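Local atomic coordinates of phosphodiesterase (Candida albicans, PDB entry 6CPU), a protein that is a mostly helical protein of the cyclic nucleotide phosphodiesterase family, in the HD superfamily of metal-dependent enzymes, with zinc and magnesium ions in this model. Residues E3-V8 and Y20-F25. Sequence-based numbering, arbitrary orientation.
Sequences EVLSLV and YKFDTF
The ends of strands 2-6 and 16-21 run parallel, Leu5 level with Tyr20 and Ser6 with Lys21, joined by backbone hydrogen bonds of 2.7 to 2.8 Å from Tyr20 N to Val4 O, from Ser6 N to Tyr20 O and, one residue past the second strand, from Phe22 N to Ser6 O. Leu5 and Tyr20 point to the same face of the sheet and lie alongside each other. With CG of Leu5 anti to its carbonyl carbon (chi1 -50°), methyl CD2 lies 3.8 Å from Tyr20 CD2 and also meets Phe22 at the edge of its ring, near CE2. Glu3 CD approaches Tyr20 CE2 obliquely at 3.9 Å, carboxylate and ring planes 43° apart, and a water links Glu3 OE1 to Tyr20 OH. The other oxygen, Glu3 OE2, takes a salt bridge from Lys35 and a hydrogen bond with His31. Past the strand ends, Leu7 CD2 sits 3.7 Å from Phe22 O, while Leu7 CD1 lies 4.0 Å from Phe25 CD1, the two side chains crossing at a slant. On the face of Ser6, the Lys21 chain bends at chi2 (70°), packing CD against Val8 O at 3.4 Å. Ser6 OG donates a hydrogen bond of 2.6 Å to the same Val8 O. Thr24 caps the start of helix 25-34 through His27 N. This helix, following strand 16-21, covers the Leu5 face: His31 meets the rings of Tyr20 and Phe22, and Leu28 touches Leu7 and Phe22. In the parallel four-stranded sheet, strand 16-21 is outermost, and strand 2-6 lies between it and strand 46-49.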
ATOM      1  N   GLU A   3      -4.637 -13.405  21.544  1.00 26.44           N
ATOM      2  CA  GLU A   3      -4.823 -14.521  20.643  1.00 25.68           C
ATOM      3  C   GLU A   3      -3.562 -15.363  20.751  1.00 24.95           C
ATOM      4  O   GLU A   3      -2.453 -14.859  20.548  1.00 24.12           O
ATOM      5  CB  GLU A   3      -5.031 -14.049  19.201  1.00 25.55           C
ATOM      6  CG  GLU A   3      -4.990 -15.185  18.183  1.00 26.84           C
ATOM      7  CD  GLU A   3      -5.521 -14.795  16.813  1.00 28.27           C
ATOM      8  OE1 GLU A   3      -6.624 -14.232  16.734  1.00 29.50           O
ATOM      9  OE2 GLU A   3      -4.842 -15.070  15.800  1.00 29.01           O
ATOM     10  N   VAL A   4      -3.720 -16.643  21.075  1.00 24.11           N
ATOM     11  CA  VAL A   4      -2.580 -17.517  21.293  1.00 23.66           C
ATOM     12  C   VAL A   4      -2.511 -18.532  20.161  1.00 24.41           C
ATOM     13  O   VAL A   4      -3.507 -19.184  19.835  1.00 24.64           O
ATOM     14  CB  VAL A   4      -2.641 -18.230  22.662  1.00 24.92           C
ATOM     15  CG1 VAL A   4      -1.438 -19.146  22.834  1.00 25.59           C
ATOM     16  CG2 VAL A   4      -2.715 -17.219  23.806  1.00 25.69           C
ATOM     17  N   LEU A   5      -1.333 -18.625  19.552  1.00 22.66           N
ATOM     18  CA  LEU A   5      -1.064 -19.526  18.445  1.00 23.01           C
ATOM     19  C   LEU A   5       0.010 -20.460  18.942  1.00 25.19           C
ATOM     20  O   LEU A   5       1.093 -20.008  19.298  1.00 26.37           O
ATOM     21  CB  LEU A   5      -0.571 -18.746  17.233  1.00 22.19           C
ATOM     22  CG  LEU A   5      -1.421 -17.540  16.822  1.00 21.78           C
ATOM     23  CD1 LEU A   5      -0.838 -16.917  15.572  1.00 21.84           C
ATOM     24  CD2 LEU A   5      -2.872 -17.909  16.576  1.00 21.31           C
ATOM     25  N   SER A   6      -0.289 -21.759  19.006  1.00 25.11           N
ATOM     26  CA  SER A   6       0.630 -22.711  19.614  1.00 26.93           C
ATOM     27  C   SER A   6       1.036 -23.870  18.715  1.00 26.69           C
ATOM     28  O   SER A   6       0.220 -24.434  17.978  1.00 25.84           O
ATOM     29  CB  SER A   6       0.022 -23.277  20.899  1.00 28.52           C
ATOM     30  OG  SER A   6       0.931 -24.178  21.500  1.00 29.60           O
ATOM     31  N   LEU A   7       2.308 -24.231  18.813  1.00 27.73           N
ATOM     32  CA  LEU A   7       2.850 -25.395  18.141  1.00 29.66           C
ATOM     33  C   LEU A   7       3.024 -26.552  19.123  1.00 32.60           C
ATOM     34  O   LEU A   7       3.485 -27.618  18.735  1.00 32.36           O
ATOM     35  CB  LEU A   7       4.192 -25.058  17.498  1.00 30.64           C
ATOM     36  CG  LEU A   7       4.119 -24.198  16.231  1.00 30.90           C
ATOM     37  CD1 LEU A   7       5.502 -23.736  15.799  1.00 32.24           C
ATOM     38  CD2 LEU A   7       3.440 -24.973  15.109  1.00 31.36           C
ATOM     39  N   VAL A   8       2.626 -26.335  20.376  1.00 33.93           N
ATOM     40  CA  VAL A   8       2.866 -27.282  21.467  1.00 35.74           C
ATOM     41  C   VAL A   8       1.654 -27.365  22.400  1.00 37.26           C
ATOM     42  O   VAL A   8       0.670 -26.651  22.214  1.00 33.14           O
ATOM     43  CB  VAL A   8       4.119 -26.881  22.279  1.00 35.96           C
ATOM     44  CG1 VAL A   8       5.369 -26.948  21.417  1.00 37.69           C
ATOM     45  CG2 VAL A   8       3.956 -25.492  22.878  1.00 36.64           C
ATOM     46  N   TYR A  20      -5.275 -21.197  19.300  1.00 28.09           N
ATOM     47  CA  TYR A  20      -5.208 -21.984  18.056  1.00 27.68           C
ATOM     48  C   TYR A  20      -4.030 -22.912  18.179  1.00 26.77           C
ATOM     49  O   TYR A  20      -2.922 -22.468  18.459  1.00 26.93           O
ATOM     50  CB  TYR A  20      -4.994 -21.101  16.815  1.00 27.40           C
ATOM     51  CG  TYR A  20      -6.135 -20.194  16.433  1.00 28.13           C
ATOM     52  CD1 TYR A  20      -6.892 -20.437  15.283  1.00 28.73           C
ATOM     53  CD2 TYR A  20      -6.443 -19.070  17.190  1.00 29.59           C
ATOM     54  CE1 TYR A  20      -7.926 -19.595  14.913  1.00 29.24           C
ATOM     55  CE2 TYR A  20      -7.468 -18.218  16.817  1.00 30.36           C
ATOM     56  CZ  TYR A  20      -8.210 -18.490  15.683  1.00 30.40           C
ATOM     57  OH  TYR A  20      -9.240 -17.647  15.334  1.00 34.97           O
ATOM     58  N   LYS A  21      -4.265 -24.204  17.999  1.00 27.54           N
ATOM     59  CA  LYS A  21      -3.197 -25.176  18.020  1.00 28.77           C
ATOM     60  C   LYS A  21      -2.927 -25.551  16.580  1.00 28.41           C
ATOM     61  O   LYS A  21      -3.822 -25.996  15.881  1.00 30.37           O
ATOM     62  CB  LYS A  21      -3.592 -26.410  18.857  1.00 30.99           C
ATOM     63  CG  LYS A  21      -2.611 -27.569  18.790  1.00 33.25           C
ATOM     64  CD  LYS A  21      -1.311 -27.260  19.509  1.00 34.98           C
ATOM     65  CE  LYS A  21      -0.209 -28.194  19.058  1.00 37.19           C
ATOM     66  NZ  LYS A  21      -0.599 -29.612  19.280  1.00 39.87           N
ATOM     67  N   PHE A  22      -1.696 -25.360  16.138  1.00 26.82           N
ATOM     68  CA  PHE A  22      -1.324 -25.674  14.774  1.00 27.84           C
ATOM     69  C   PHE A  22      -0.470 -26.928  14.753  1.00 28.60           C
ATOM     70  O   PHE A  22       0.398 -27.108  15.608  1.00 31.48           O
ATOM     71  CB  PHE A  22      -0.594 -24.489  14.125  1.00 26.40           C
ATOM     72  CG  PHE A  22      -1.488 -23.316  13.906  1.00 24.49           C
ATOM     73  CD1 PHE A  22      -2.358 -23.295  12.827  1.00 24.13           C
ATOM     74  CD2 PHE A  22      -1.524 -22.274  14.823  1.00 24.38           C
ATOM     75  CE1 PHE A  22      -3.228 -22.230  12.641  1.00 24.60           C
ATOM     76  CE2 PHE A  22      -2.393 -21.213  14.643  1.00 24.03           C
ATOM     77  CZ  PHE A  22      -3.237 -21.188  13.548  1.00 23.56           C
ATOM     78  N   ASP A  23      -0.735 -27.786  13.778  1.00 30.15           N
ATOM     79  CA  ASP A  23       0.037 -29.008  13.602  1.00 31.25           C
ATOM     80  C   ASP A  23       1.394 -28.724  12.979  1.00 30.22           C
ATOM     81  O   ASP A  23       2.346 -29.478  13.200  1.00 30.89           O
ATOM     82  CB  ASP A  23      -0.742 -30.042  12.765  1.00 33.86           C
ATOM     83  CG  ASP A  23      -1.046 -29.567  11.355  1.00 37.35           C
ATOM     84  OD1 ASP A  23      -1.082 -28.338  11.104  1.00 40.08           O
ATOM     85  OD2 ASP A  23      -1.259 -30.431  10.476  1.00 42.27           O
ATOM     86  N   THR A  24       1.490 -27.643  12.200  1.00 27.85           N
ATOM     87  CA  THR A  24       2.725 -27.296  11.499  1.00 26.38           C
ATOM     88  C   THR A  24       2.981 -25.785  11.529  1.00 25.81           C
ATOM     89  O   THR A  24       2.049 -24.995  11.616  1.00 22.99           O
ATOM     90  CB  THR A  24       2.685 -27.722  10.018  1.00 27.75           C
ATOM     91  OG1 THR A  24       1.695 -26.972   9.314  1.00 26.75           O
ATOM     92  CG2 THR A  24       2.362 -29.214   9.867  1.00 28.45           C
ATOM     93  N   PHE A  25       4.252 -25.417  11.431  1.00 25.13           N
ATOM     94  CA  PHE A  25       4.673 -24.015  11.379  1.00 25.51           C
ATOM     95  C   PHE A  25       4.124 -23.385  10.104  1.00 26.27           C
ATOM     96  O   PHE A  25       3.703 -22.231  10.111  1.00 24.48           O
ATOM     97  CB  PHE A  25       6.207 -23.918  11.417  1.00 25.87           C
ATOM     98  CG  PHE A  25       6.751 -22.506  11.547  1.00 24.18           C
ATOM     99  CD1 PHE A  25       6.205 -21.604  12.460  1.00 24.38           C
ATOM    100  CD2 PHE A  25       7.833 -22.094  10.779  1.00 24.95           C
ATOM    101  CE1 PHE A  25       6.719 -20.319  12.583  1.00 23.99           C
ATOM    102  CE2 PHE A  25       8.357 -20.815  10.902  1.00 23.73           C
ATOM    103  CZ  PHE A  25       7.792 -19.924  11.804  1.00 24.24           C
TER
HETATM  104  O   HOH W   1      -7.942 -15.467  14.646  1.00 44.45           O